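Local coordinates for protein beta-lactamase OXA-2 (Salmonella typhimurium, PDB 1K38) that hydrolyses beta-lactam antibiotics, oxacillin among them, to substituted beta-amino acids as a class D serine beta-lactamase, so conferring antibiotic resistance, at residues A[120-125]-A[161-166]; A[152-157]-A[200-205]. One frame throughout, in Å; residues are numbered along the deposited sequence.

Contact 1 of 2, residues A[120-125]-A[161-166]; sequences LKKIDY and ELPFRV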
ATOM      1  N   LEU A 120       9.825  22.432  -7.135  1.00 20.39           N
ATOM      2  CA  LEU A 120       8.514  22.762  -7.685  1.00 22.07           C
ATOM      3  C   LEU A 120       8.584  22.941  -9.192  1.00 22.44           C
ATOM      4  O   LEU A 120       7.677  22.531  -9.918  1.00 21.24           O
ATOM      5  CB  LEU A 120       7.966  24.032  -7.025  1.00 22.15           C
ATOM      6  CG  LEU A 120       7.445  23.867  -5.594  1.00 21.40           C
ATOM      7  CD1 LEU A 120       7.247  25.234  -4.939  1.00 20.52           C
ATOM      8  CD2 LEU A 120       6.137  23.085  -5.627  1.00 22.07           C
ATOM      9  N   LYS A 121       9.670  23.543  -9.662  1.00 23.35           N
ATOM     10  CA  LYS A 121       9.847  23.769 -11.087  1.00 25.79           C
ATOM     11  C   LYS A 121      10.076  22.458 -11.834  1.00 25.50           C
ATOM     12  O   LYS A 121       9.556  22.267 -12.933  1.00 25.98           O
ATOM     13  CB  LYS A 121      11.025  24.717 -11.332  1.00 28.47           C
ATOM     14  CG  LYS A 121      11.156  25.180 -12.777  1.00 32.59           C
ATOM     15  CD  LYS A 121      12.367  26.088 -12.976  1.00 36.11           C
ATOM     16  CE  LYS A 121      13.671  25.296 -13.023  1.00 37.44           C
ATOM     17  NZ  LYS A 121      13.920  24.490 -11.791  1.00 40.27           N
ATOM     18  N   LYS A 122      10.838  21.545 -11.237  1.00 25.25           N
ATOM     19  CA  LYS A 122      11.118  20.275 -11.899  1.00 26.20           C
ATOM     20  C   LYS A 122       9.883  19.391 -12.060  1.00 24.54           C
ATOM     21  O   LYS A 122       9.853  18.532 -12.938  1.00 24.37           O
ATOM     22  CB  LYS A 122      12.235  19.517 -11.167  1.00 28.92           C
ATOM     23  CG  LYS A 122      11.853  18.887  -9.841  1.00 31.95           C
ATOM     24  CD  LYS A 122      13.098  18.537  -9.029  1.00 35.32           C
ATOM     25  CE  LYS A 122      14.090  17.696  -9.828  1.00 34.46           C
ATOM     26  NZ  LYS A 122      15.386  17.509  -9.102  1.00 35.77           N
ATOM     27  N   ILE A 123       8.864  19.591 -11.226  1.00 22.80           N
ATOM     28  CA  ILE A 123       7.645  18.799 -11.368  1.00 21.92           C
ATOM     29  C   ILE A 123       6.500  19.637 -11.934  1.00 22.07           C
ATOM     30  O   ILE A 123       5.368  19.169 -12.012  1.00 21.45           O
ATOM     31  CB  ILE A 123       7.185  18.152 -10.032  1.00 20.06           C
ATOM     32  CG1 ILE A 123       6.906  19.223  -8.977  1.00 20.07           C
ATOM     33  CG2 ILE A 123       8.247  17.180  -9.533  1.00 21.87           C
ATOM     34  CD1 ILE A 123       6.238  18.671  -7.721  1.00 18.73           C
ATOM     35  N   ASP A 124       6.806  20.875 -12.325  1.00 22.44           N
ATOM     36  CA  ASP A 124       5.813  21.775 -12.913  1.00 23.71           C
ATOM     37  C   ASP A 124       4.508  21.720 -12.122  1.00 22.35           C
ATOM     38  O   ASP A 124       3.432  21.505 -12.685  1.00 23.38           O
ATOM     39  CB  ASP A 124       5.582  21.369 -14.374  1.00 26.45           C
ATOM     40  CG  ASP A 124       4.652  22.310 -15.111  1.00 28.73           C
ATOM     41  OD1 ASP A 124       4.819  23.540 -14.976  1.00 30.74           O
ATOM     42  OD2 ASP A 124       3.766  21.813 -15.839  1.00 31.37           O
ATOM     43  N   TYR A 125       4.619  21.934 -10.814  1.00 20.12           N
ATOM     44  CA  TYR A 125       3.479  21.873  -9.899  1.00 18.29           C
ATOM     45  C   TYR A 125       2.754  23.208  -9.713  1.00 17.68           C
ATOM     46  O   TYR A 125       3.226  24.092  -9.000  1.00 18.22           O
ATOM     47  CB  TYR A 125       3.971  21.334  -8.548  1.00 17.44           C
ATOM     48  CG  TYR A 125       2.892  21.019  -7.533  1.00 15.99           C
ATOM     49  CD1 TYR A 125       2.405  21.998  -6.672  1.00 16.93           C
ATOM     50  CD2 TYR A 125       2.397  19.722  -7.402  1.00 15.39           C
ATOM     51  CE1 TYR A 125       1.456  21.690  -5.693  1.00 15.87           C
ATOM     52  CE2 TYR A 125       1.453  19.406  -6.435  1.00 14.39           C
ATOM     53  CZ  TYR A 125       0.989  20.389  -5.582  1.00 15.51           C
ATOM     54  OH  TYR A 125       0.079  20.058  -4.603  1.00 15.11           O
ATOM     55  N   GLU A 161       6.716   8.370 -12.958  1.00 17.35           N
ATOM     56  CA  GLU A 161       7.319   9.295 -13.919  1.00 18.14           C
ATOM     57  C   GLU A 161       7.888  10.588 -13.349  1.00 17.84           C
ATOM     58  O   GLU A 161       8.428  11.405 -14.097  1.00 19.35           O
ATOM     59  CB  GLU A 161       6.302   9.661 -14.999  1.00 21.19           C
ATOM     60  CG  GLU A 161       5.706   8.482 -15.725  1.00 25.30           C
ATOM     61  CD  GLU A 161       4.654   8.908 -16.728  1.00 28.80           C
ATOM     62  OE1 GLU A 161       3.923   9.883 -16.447  1.00 30.56           O
ATOM     63  OE2 GLU A 161       4.551   8.265 -17.789  1.00 29.99           O
ATOM     64  N   LEU A 162       7.761  10.799 -12.044  1.00 16.78           N
ATOM     65  CA  LEU A 162       8.298  12.021 -11.458  1.00 15.92           C
ATOM     66  C   LEU A 162       9.817  11.906 -11.359  1.00 16.33           C
ATOM     67  O   LEU A 162      10.363  10.804 -11.259  1.00 15.12           O
ATOM     68  CB  LEU A 162       7.684  12.268 -10.080  1.00 16.97           C
ATOM     69  CG  LEU A 162       6.177  12.555 -10.072  1.00 15.70           C
ATOM     70  CD1 LEU A 162       5.693  12.631  -8.633  1.00 15.82           C
ATOM     71  CD2 LEU A 162       5.872  13.861 -10.811  1.00 17.15           C
ATOM     72  N   PRO A 163      10.523  13.047 -11.394  1.00 16.48           N
ATOM     73  CA  PRO A 163      11.987  13.078 -11.311  1.00 16.42           C
ATOM     74  C   PRO A 163      12.534  12.871  -9.901  1.00 16.11           C
ATOM     75  O   PRO A 163      13.287  13.699  -9.381  1.00 17.47           O
ATOM     76  CB  PRO A 163      12.326  14.454 -11.866  1.00 16.92           C
ATOM     77  CG  PRO A 163      11.198  15.283 -11.341  1.00 18.19           C
ATOM     78  CD  PRO A 163       9.982  14.404 -11.599  1.00 16.39           C
ATOM     79  N   PHE A 164      12.147  11.754  -9.292  1.00 15.79           N
ATOM     80  CA  PHE A 164      12.588  11.385  -7.952  1.00 16.00           C
ATOM     81  C   PHE A 164      12.858   9.888  -7.972  1.00 15.18           C
ATOM     82  O   PHE A 164      12.369   9.185  -8.854  1.00 15.58           O
ATOM     83  CB  PHE A 164      11.490  11.676  -6.923  1.00 17.19           C
ATOM     84  CG  PHE A 164      11.211  13.135  -6.728  1.00 18.35           C
ATOM     85  CD1 PHE A 164      12.030  13.911  -5.917  1.00 18.74           C
ATOM     86  CD2 PHE A 164      10.144  13.742  -7.381  1.00 20.24           C
ATOM     87  CE1 PHE A 164      11.791  15.275  -5.762  1.00 20.88           C
ATOM     88  CE2 PHE A 164       9.900  15.102  -7.233  1.00 21.71           C
ATOM     89  CZ  PHE A 164      10.725  15.869  -6.421  1.00 20.96           C
ATOM     90  N   ARG A 165      13.637   9.406  -7.010  1.00 16.18           N
ATOM     91  CA  ARG A 165      13.931   7.978  -6.924  1.00 15.82           C
ATOM     92  C   ARG A 165      12.615   7.215  -6.927  1.00 16.90           C
ATOM     93  O   ARG A 165      11.670   7.606  -6.238  1.00 14.47           O
ATOM     94  CB  ARG A 165      14.665   7.648  -5.621  1.00 18.24           C
ATOM     95  CG  ARG A 165      16.050   8.249  -5.480  1.00 19.69           C
ATOM     96  CD  ARG A 165      16.621   7.923  -4.107  1.00 23.60           C
ATOM     97  NE  ARG A 165      17.954   8.486  -3.907  1.00 26.73           N
ATOM     98  CZ  ARG A 165      19.055   7.760  -3.740  1.00 28.80           C
ATOM     99  NH1 ARG A 165      18.988   6.435  -3.748  1.00 28.95           N
ATOM    100  NH2 ARG A 165      20.226   8.363  -3.565  1.00 30.11           N
ATOM    101  N   VAL A 166      12.551   6.128  -7.686  1.00 15.98           N
ATOM    102  CA  VAL A 166      11.329   5.338  -7.718  1.00 15.66           C
ATOM    103  C   VAL A 166      11.003   4.839  -6.306  1.00 16.38           C
ATOM    104  O   VAL A 166       9.830   4.735  -5.937  1.00 15.12           O
ATOM    105  CB  VAL A 166      11.452   4.154  -8.700  1.00 15.08           C
ATOM    106  CG1 VAL A 166      10.294   3.172  -8.507  1.00 16.94           C
ATOM    107  CG2 VAL A 166      11.450   4.684 -10.129  1.00 15.04           C
TER
HETATM  108  O   HOH W   1      14.837  15.158  -7.480  1.00 25.76           O
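Leu162 opens the contact from the loop between helices 147-158 and 166-175: its CD2 methyl reaches CG2 of Ile123 at 4.3 Å, while the side chain also packs against Leu157 and Leu59. Ile123 is the first residue to leave helix 113-122, whose end is a Schellman motif with Asp124 at positive phi as the C-prime residue; Tyr125 N bonds back to Leu120 O at 3.2 Å and Asp124 N to Lys121 O. The turn presents Ile123 to the loop. Next comes Pro163, the centre of an inverse gamma turn, which rests its ring against both Lys122 and Ile123. Its CD touches Ile123 CG2 at 3.9 Å, the two side chains running nearly perpendicular, and its CG lies 4.0 Å from Lys122 CG as the lysine slides past in the opposite direction. Phe164 then brings in the edge of its ring: CE2 is 3.5 Å from Ile123 CG2, which sits near the ring plane. That methyl lies anti to the carbonyl carbon of Ile123, the branch that meets all three loop residues. Lys122 bends at chi3 (-53°) and carries NZ over to a water, 2.9 Å away, that in turn donates to Pro163 O. NZ also stands 5.9 Å from the centroid of the Phe164 ring, at most a weak cation-pi attraction. No direct hydrogen bond joins the two segments; the helix end and the loop are held together by apolar contact, with the Ile123 methyl meeting all three loop residues and the Lys122 chain lying along Pro163, and by a polar connection on the exposed side, where Lys122 and Pro163 lie and NZ gives a hydrogen bond to the water.

Contact 2 of 2, residues A[152-157]-A[200-205]; sequences AFLRKL and VGWVEW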
ATOM      1  N   ALA A 152      -3.102  15.635 -13.227  1.00 14.32           N
ATOM      2  CA  ALA A 152      -1.905  15.425 -14.034  1.00 14.62           C
ATOM      3  C   ALA A 152      -0.724  15.005 -13.165  1.00 14.32           C
ATOM      4  O   ALA A 152       0.034  14.108 -13.532  1.00 16.72           O
ATOM      5  CB  ALA A 152      -1.566  16.693 -14.812  1.00 14.88           C
ATOM      6  N   PHE A 153      -0.570  15.651 -12.015  1.00 14.32           N
ATOM      7  CA  PHE A 153       0.514  15.323 -11.101  1.00 14.27           C
ATOM      8  C   PHE A 153       0.366  13.905 -10.549  1.00 14.56           C
ATOM      9  O   PHE A 153       1.327  13.138 -10.523  1.00 15.71           O
ATOM     10  CB  PHE A 153       0.549  16.318  -9.939  1.00 13.97           C
ATOM     11  CG  PHE A 153       1.457  15.899  -8.823  1.00 13.99           C
ATOM     12  CD1 PHE A 153       2.838  15.946  -8.982  1.00 15.40           C
ATOM     13  CD2 PHE A 153       0.933  15.410  -7.629  1.00 14.68           C
ATOM     14  CE1 PHE A 153       3.685  15.510  -7.974  1.00 15.42           C
ATOM     15  CE2 PHE A 153       1.773  14.970  -6.612  1.00 16.29           C
ATOM     16  CZ  PHE A 153       3.156  15.019  -6.787  1.00 16.80           C
ATOM     17  N   LEU A 154      -0.842  13.558 -10.109  1.00 12.58           N
ATOM     18  CA  LEU A 154      -1.093  12.232  -9.551  1.00 12.74           C
ATOM     19  C   LEU A 154      -0.829  11.115 -10.552  1.00 13.31           C
ATOM     20  O   LEU A 154      -0.330  10.050 -10.185  1.00 13.55           O
ATOM     21  CB  LEU A 154      -2.537  12.139  -9.045  1.00 12.81           C
ATOM     22  CG  LEU A 154      -2.863  13.024  -7.838  1.00 12.61           C
ATOM     23  CD1 LEU A 154      -4.370  13.031  -7.613  1.00 14.71           C
ATOM     24  CD2 LEU A 154      -2.128  12.518  -6.595  1.00 14.86           C
ATOM     25  N   ARG A 155      -1.168  11.352 -11.815  1.00 13.11           N
ATOM     26  CA  ARG A 155      -0.953  10.339 -12.841  1.00 13.97           C
ATOM     27  C   ARG A 155       0.537  10.078 -13.041  1.00 14.35           C
ATOM     28  O   ARG A 155       0.945   8.937 -13.275  1.00 15.64           O
ATOM     29  CB  ARG A 155      -1.620  10.768 -14.149  1.00 14.66           C
ATOM     30  CG  ARG A 155      -3.120  10.897 -13.995  1.00 20.26           C
ATOM     31  CD  ARG A 155      -3.787  11.392 -15.260  1.00 25.38           C
ATOM     32  NE  ARG A 155      -4.163  10.302 -16.152  1.00 29.24           N
ATOM     33  CZ  ARG A 155      -4.987  10.452 -17.183  1.00 32.38           C
ATOM     34  NH1 ARG A 155      -5.510  11.645 -17.440  1.00 32.00           N
ATOM     35  NH2 ARG A 155      -5.305   9.413 -17.944  1.00 33.19           N
ATOM     36  N   LYS A 156       1.351  11.125 -12.931  1.00 15.45           N
ATOM     37  CA  LYS A 156       2.795  10.960 -13.080  1.00 15.98           C
ATOM     38  C   LYS A 156       3.340  10.129 -11.918  1.00 15.77           C
ATOM     39  O   LYS A 156       4.161   9.234 -12.118  1.00 15.41           O
ATOM     40  CB  LYS A 156       3.487  12.323 -13.145  1.00 16.78           C
ATOM     41  CG  LYS A 156       3.205  13.069 -14.445  1.00 19.50           C
ATOM     42  CD  LYS A 156       4.022  14.344 -14.585  1.00 25.06           C
ATOM     43  CE  LYS A 156       3.578  15.412 -13.610  1.00 28.24           C
ATOM     44  NZ  LYS A 156       4.207  16.722 -13.951  1.00 32.02           N
ATOM     45  N   LEU A 157       2.869  10.414 -10.707  1.00 14.12           N
ATOM     46  CA  LEU A 157       3.295   9.669  -9.523  1.00 14.51           C
ATOM     47  C   LEU A 157       2.920   8.193  -9.682  1.00 14.07           C
ATOM     48  O   LEU A 157       3.715   7.296  -9.400  1.00 14.84           O
ATOM     49  CB  LEU A 157       2.616  10.240  -8.269  1.00 14.16           C
ATOM     50  CG  LEU A 157       2.878   9.498  -6.952  1.00 13.71           C
ATOM     51  CD1 LEU A 157       4.375   9.475  -6.654  1.00 15.35           C
ATOM     52  CD2 LEU A 157       2.123  10.186  -5.812  1.00 13.81           C
ATOM     53  N   VAL A 200      -7.877  14.488  -3.006  1.00 13.24           N
ATOM     54  CA  VAL A 200      -7.330  14.070  -4.290  1.00 12.60           C
ATOM     55  C   VAL A 200      -6.681  12.709  -4.124  1.00 12.56           C
ATOM     56  O   VAL A 200      -6.239  12.353  -3.028  1.00 12.80           O
ATOM     57  CB  VAL A 200      -6.285  15.081  -4.823  1.00 13.17           C
ATOM     58  CG1 VAL A 200      -6.880  16.487  -4.818  1.00 13.57           C
ATOM     59  CG2 VAL A 200      -5.011  15.033  -3.986  1.00 14.48           C
ATOM     60  N   GLY A 201      -6.625  11.946  -5.212  1.00 10.83           N
ATOM     61  CA  GLY A 201      -6.028  10.625  -5.139  1.00 10.50           C
ATOM     62  C   GLY A 201      -6.555   9.744  -6.245  1.00 10.21           C
ATOM     63  O   GLY A 201      -6.916  10.235  -7.309  1.00 12.36           O
ATOM     64  N   TRP A 202      -6.598   8.442  -6.001  1.00 10.74           N
ATOM     65  CA  TRP A 202      -7.109   7.512  -6.997  1.00 12.07           C
ATOM     66  C   TRP A 202      -7.426   6.170  -6.371  1.00 13.56           C
ATOM     67  O   TRP A 202      -7.006   5.870  -5.251  1.00 13.37           O
ATOM     68  CB  TRP A 202      -6.099   7.325  -8.149  1.00 13.20           C
ATOM     69  CG  TRP A 202      -4.818   6.577  -7.806  1.00 12.30           C
ATOM     70  CD1 TRP A 202      -4.645   5.217  -7.747  1.00 14.36           C
ATOM     71  CD2 TRP A 202      -3.529   7.153  -7.545  1.00 13.77           C
ATOM     72  NE1 TRP A 202      -3.328   4.916  -7.474  1.00 14.49           N
ATOM     73  CE2 TRP A 202      -2.622   6.083  -7.345  1.00 13.71           C
ATOM     74  CE3 TRP A 202      -3.051   8.467  -7.465  1.00 12.91           C
ATOM     75  CZ2 TRP A 202      -1.263   6.291  -7.069  1.00 12.38           C
ATOM     76  CZ3 TRP A 202      -1.691   8.673  -7.190  1.00 14.12           C
ATOM     77  CH2 TRP A 202      -0.821   7.588  -6.996  1.00 13.28           C
ATOM     78  N   VAL A 203      -8.219   5.383  -7.085  1.00 14.16           N
ATOM     79  CA  VAL A 203      -8.549   4.046  -6.630  1.00 13.99           C
ATOM     80  C   VAL A 203      -8.077   3.116  -7.744  1.00 14.94           C
ATOM     81  O   VAL A 203      -8.424   3.300  -8.915  1.00 14.55           O
ATOM     82  CB  VAL A 203     -10.067   3.872  -6.383  1.00 15.64           C
ATOM     83  CG1 VAL A 203     -10.846   4.172  -7.643  1.00 21.54           C
ATOM     84  CG2 VAL A 203     -10.341   2.459  -5.884  1.00 15.64           C
ATOM     85  N   GLU A 204      -7.259   2.134  -7.380  1.00 15.00           N
ATOM     86  CA  GLU A 204      -6.727   1.191  -8.358  1.00 16.48           C
ATOM     87  C   GLU A 204      -7.530  -0.086  -8.403  1.00 16.55           C
ATOM     88  O   GLU A 204      -7.867  -0.658  -7.364  1.00 17.89           O
ATOM     89  CB  GLU A 204      -5.286   0.801  -8.025  1.00 19.16           C
ATOM     90  CG  GLU A 204      -4.422   1.913  -7.531  1.00 18.56           C
ATOM     91  CD  GLU A 204      -3.005   1.462  -7.240  1.00 16.39           C
ATOM     92  OE1 GLU A 204      -2.780   0.248  -7.035  1.00 21.08           O
ATOM     93  OE2 GLU A 204      -2.116   2.327  -7.196  1.00 15.74           O
ATOM     94  N   TRP A 205      -7.805  -0.537  -9.621  1.00 16.26           N
ATOM     95  CA  TRP A 205      -8.532  -1.774  -9.861  1.00 17.51           C
ATOM     96  C   TRP A 205      -7.680  -2.618 -10.805  1.00 17.33           C
ATOM     97  O   TRP A 205      -6.720  -2.127 -11.392  1.00 19.33           O
ATOM     98  CB  TRP A 205      -9.890  -1.487 -10.505  1.00 17.67           C
ATOM     99  CG  TRP A 205     -10.846  -0.829  -9.571  1.00 15.52           C
ATOM    100  CD1 TRP A 205     -11.020   0.513  -9.381  1.00 17.59           C
ATOM    101  CD2 TRP A 205     -11.733  -1.482  -8.660  1.00 17.10           C
ATOM    102  NE1 TRP A 205     -11.961   0.734  -8.405  1.00 17.42           N
ATOM    103  CE2 TRP A 205     -12.415  -0.472  -7.945  1.00 18.59           C
ATOM    104  CE3 TRP A 205     -12.018  -2.825  -8.373  1.00 18.45           C
ATOM    105  CZ2 TRP A 205     -13.366  -0.761  -6.959  1.00 19.48           C
ATOM    106  CZ3 TRP A 205     -12.960  -3.113  -7.396  1.00 18.11           C
ATOM    107  CH2 TRP A 205     -13.623  -2.083  -6.698  1.00 20.20           C
TER
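With its CG beside the backbone N and anti to the carbonyl carbon, Leu154 sends its two methyls from helix 147-158 down to strand 196-205, while Trp202, at chi1 69°, holds its CG between its own N and carbonyl carbon and lifts the indole toward the helix. This is helix-on-sheet packing in the penicillin-binding transpeptidase fold that class D beta-lactamases share: the axes of 152-157 and 200-205 approach to 9.0 Å and cross at -47°. Leu154 divides its methyls between two targets. CD1 drops onto the strand backbone, 3.5 Å from Gly201 N and 4.0 Å from Val200 CB; CD2 turns to the indole, meeting Trp202 CZ3 at 3.9 Å. Gly201 is called for by its backbone angles, at which a CB would press on the preceding carbonyl O, rather than by the leucine. The six-membered ring of the indole also meets the helix backbone, with Trp202 CZ3 3.6 Å from Leu154 O, approached obliquely. One turn further on, Leu157 comes at about a right angle to the tryptophan, and its CD2 lies near the ring plane at the edge, 4.1 Å from CH2. Tyr158 packs edge-to-face against the same indole and Phe211 meets it from strand 208-217, so aromatic neighbours from both helix and sheet help surround it. All five touching residues are buried, and the cross-contact is entirely van der Waals. The polar end of the indole is satisfied within the strand: Trp202 NE1 donates to OE2 of Glu204, which also forms a salt bridge with Arg187. The indole bond is 2.9 Å long and almost straight at 176°, with the carboxylate oxygen in the ring plane and accepting through its anti lone pair.

Helix 147-158 ties the two contacts together, since contact 2 uses one of its sides on the sheet and the loop that follows it supplies half of contact 1. Their centres lie 14 Å apart. Leu162 CD1 packs 3.6 Å from Phe153 CE1, and Leu162 CD2 sits 3.7 Å from Lys156 CB, while Glu161 N probably hydrogen-bonds to Lys156 O. Lys156 NZ also makes a weak hydrogen bond to Ile123 O. Contact 2 is the one near catalysis: the Val200 side chain is about 5 Å from that of Lys189, a likely substrate-binding residue, and about 9 Å from that of Ser51, the predicted acyl-ester nucleophile. Contact 1 lies away from these sites.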